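Local coordinates for PaxB (Photorhabdus luminescens, PDB 6EK4), which probably acts as the B component of a two-component alpha-helical pore-forming toxin, as in the related YaxAB system, at residues Arg124-Glu129 with Gln307-Phe312. Numbering follows the deposited sequence.
Sequences RSLRKE and QAWNIF
Leu126 lays its two methyl groups over the start of the Phe312 side chain, CD1 coming to 3.7 Å from Phe312 CB and the two chains crossing at about a right angle. CD2 lies obliquely to the rings of both Phe312 and Trp309, 4.2 Å from Trp309 CE3, touching two aromatics three residues, about one helical turn, apart. With CG beside the backbone N and anti to the carbonyl carbon (chi1 -48°), Trp309 carries its indole past Glu129, whose CB lies 3.8 Å from Trp309 CD1. The Glu129 chain then bends at chi2 and takes its carboxylate away from segment 307-312. Closer to the backbone, Trp309 CB rests 3.5 Å from Leu126 O. At the partly exposed border, Asn310 OD1 lies at the guanidinium edge of Arg127, 3.6 Å from Arg127 NE, a polar contact, not a hydrogen bond, with the amide plane turned 50° from the guanidinium. The segments run nearly antiparallel, their axes approaching to 8.4 Å at 159°, joining helix 101-141 to helix 247-321 within the elongated helical bundle. Helix 42-73 adds Leu68 against Leu126 and Trp309, while helix 326-348 brings Phe339 against Trp309 and Phe312.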
loop_
_atom_site.group_PDB
_atom_site.type_symbol
_atom_site.label_atom_id
_atom_site.label_comp_id
_atom_site.label_asym_id
_atom_site.label_seq_id
_atom_site.Cartn_x
_atom_site.Cartn_y
_atom_site.Cartn_z
ATOM N N ARG A 124 -37.717 5.876 -8.842
ATOM C CA ARG A 124 -36.874 6.967 -9.340
ATOM C C ARG A 124 -35.794 7.356 -8.328
ATOM O O ARG A 124 -34.685 7.722 -8.718
ATOM C CB ARG A 124 -37.714 8.195 -9.710
ATOM C CG ARG A 124 -38.482 8.043 -11.014
ATOM C CD ARG A 124 -38.963 9.387 -11.535
ATOM N NE ARG A 124 -39.815 10.080 -10.569
ATOM C CZ ARG A 124 -41.106 9.820 -10.357
ATOM N NH1 ARG A 124 -41.738 8.865 -11.035
ATOM N NH2 ARG A 124 -41.776 10.522 -9.447
ATOM N N SER A 125 -36.120 7.274 -7.040
ATOM C CA SER A 125 -35.141 7.524 -5.979
ATOM C C SER A 125 -34.063 6.441 -5.938
ATOM O O SER A 125 -32.885 6.747 -5.760
ATOM C CB SER A 125 -35.824 7.626 -4.613
ATOM O OG SER A 125 -36.561 8.830 -4.507
ATOM N N LEU A 126 -34.470 5.183 -6.099
ATOM C CA LEU A 126 -33.524 4.064 -6.128
ATOM C C LEU A 126 -32.622 4.125 -7.362
ATOM O O LEU A 126 -31.419 3.868 -7.268
ATOM C CB LEU A 126 -34.266 2.723 -6.085
ATOM C CG LEU A 126 -34.885 2.343 -4.735
ATOM C CD1 LEU A 126 -35.985 1.307 -4.914
ATOM C CD2 LEU A 126 -33.819 1.833 -3.775
ATOM N N ARG A 127 -33.206 4.464 -8.509
ATOM C CA ARG A 127 -32.447 4.623 -9.752
ATOM C C ARG A 127 -31.471 5.800 -9.669
ATOM O O ARG A 127 -30.360 5.732 -10.199
ATOM C CB ARG A 127 -33.396 4.812 -10.939
ATOM C CG ARG A 127 -34.149 3.549 -11.331
ATOM C CD ARG A 127 -33.308 2.649 -12.224
ATOM N NE ARG A 127 -33.775 1.262 -12.218
ATOM C CZ ARG A 127 -34.855 0.811 -12.857
ATOM N NH1 ARG A 127 -35.625 1.628 -13.571
ATOM N NH2 ARG A 127 -35.172 -0.477 -12.775
ATOM N N LYS A 128 -31.897 6.873 -9.004
ATOM C CA LYS A 128 -31.056 8.050 -8.786
ATOM C C LYS A 128 -29.804 7.707 -7.971
ATOM O O LYS A 128 -28.720 8.218 -8.253
ATOM C CB LYS A 128 -31.873 9.158 -8.099
ATOM C CG LYS A 128 -31.095 10.414 -7.727
ATOM C CD LYS A 128 -30.699 10.424 -6.257
ATOM C CE LYS A 128 -29.694 11.525 -5.956
ATOM N NZ LYS A 128 -30.233 12.883 -6.251
ATOM N N GLU A 129 -29.960 6.842 -6.970
ATOM C CA GLU A 129 -28.836 6.391 -6.145
ATOM C C GLU A 129 -27.947 5.394 -6.882
ATOM O O GLU A 129 -26.734 5.368 -6.672
ATOM C CB GLU A 129 -29.337 5.766 -4.840
ATOM C CG GLU A 129 -30.050 6.739 -3.912
ATOM C CD GLU A 129 -29.159 7.873 -3.433
ATOM O OE1 GLU A 129 -27.963 7.629 -3.168
ATOM O OE2 GLU A 129 -29.658 9.011 -3.318
ATOM N N GLN A 307 -25.893 -2.528 -7.410
ATOM C CA GLN A 307 -26.681 -3.716 -7.735
ATOM C C GLN A 307 -27.930 -3.805 -6.861
ATOM O O GLN A 307 -29.019 -4.087 -7.359
ATOM C CB GLN A 307 -25.826 -4.979 -7.567
ATOM C CG GLN A 307 -26.486 -6.261 -8.051
ATOM C CD GLN A 307 -25.605 -7.484 -7.869
ATOM O OE1 GLN A 307 -24.381 -7.377 -7.771
ATOM N NE2 GLN A 307 -26.224 -8.658 -7.821
ATOM N N ALA A 308 -27.763 -3.558 -5.563
ATOM C CA ALA A 308 -28.872 -3.609 -4.610
ATOM C C ALA A 308 -30.004 -2.653 -4.989
ATOM O O ALA A 308 -31.173 -3.039 -4.974
ATOM C CB ALA A 308 -28.375 -3.303 -3.203
ATOM N N TRP A 309 -29.656 -1.418 -5.341
ATOM C CA TRP A 309 -30.668 -0.405 -5.661
ATOM C C TRP A 309 -31.386 -0.711 -6.978
ATOM O O TRP A 309 -32.589 -0.475 -7.095
ATOM C CB TRP A 309 -30.070 1.010 -5.699
ATOM C CG TRP A 309 -29.187 1.380 -4.525
ATOM C CD1 TRP A 309 -28.091 2.191 -4.562
ATOM C CD2 TRP A 309 -29.315 0.946 -3.160
ATOM N NE1 TRP A 309 -27.533 2.298 -3.313
ATOM C CE2 TRP A 309 -28.263 1.543 -2.434
ATOM C CE3 TRP A 309 -30.216 0.114 -2.480
ATOM C CZ2 TRP A 309 -28.085 1.337 -1.065
ATOM C CZ3 TRP A 309 -30.037 -0.090 -1.117
ATOM C CH2 TRP A 309 -28.981 0.521 -0.427
ATOM N N ASN A 310 -30.653 -1.230 -7.961
ATOM C CA ASN A 310 -31.260 -1.654 -9.227
ATOM C C ASN A 310 -32.140 -2.896 -9.060
ATOM O O ASN A 310 -33.146 -3.046 -9.757
ATOM C CB ASN A 310 -30.190 -1.895 -10.302
ATOM C CG ASN A 310 -29.701 -0.606 -10.945
ATOM O OD1 ASN A 310 -30.452 0.360 -11.090
ATOM N ND2 ASN A 310 -28.437 -0.593 -11.348
ATOM N N ILE A 311 -31.754 -3.781 -8.141
ATOM C CA ILE A 311 -32.589 -4.921 -7.757
ATOM C C ILE A 311 -33.852 -4.422 -7.051
ATOM O O ILE A 311 -34.960 -4.843 -7.383
ATOM C CB ILE A 311 -31.823 -5.913 -6.850
ATOM C CG1 ILE A 311 -30.852 -6.744 -7.695
ATOM C CG2 ILE A 311 -32.784 -6.837 -6.105
ATOM C CD1 ILE A 311 -29.839 -7.529 -6.888
ATOM N N PHE A 312 -33.667 -3.529 -6.080
ATOM C CA PHE A 312 -34.777 -2.915 -5.343
ATOM C C PHE A 312 -35.781 -2.240 -6.277
ATOM O O PHE A 312 -36.991 -2.349 -6.077
ATOM C CB PHE A 312 -34.243 -1.873 -4.348
ATOM C CG PHE A 312 -33.773 -2.446 -3.033
ATOM C CD1 PHE A 312 -33.250 -3.733 -2.940
ATOM C CD2 PHE A 312 -33.830 -1.670 -1.881
ATOM C CE1 PHE A 312 -32.817 -4.233 -1.724
ATOM C CE2 PHE A 312 -33.395 -2.166 -0.665
ATOM C CZ PHE A 312 -32.889 -3.450 -0.587
#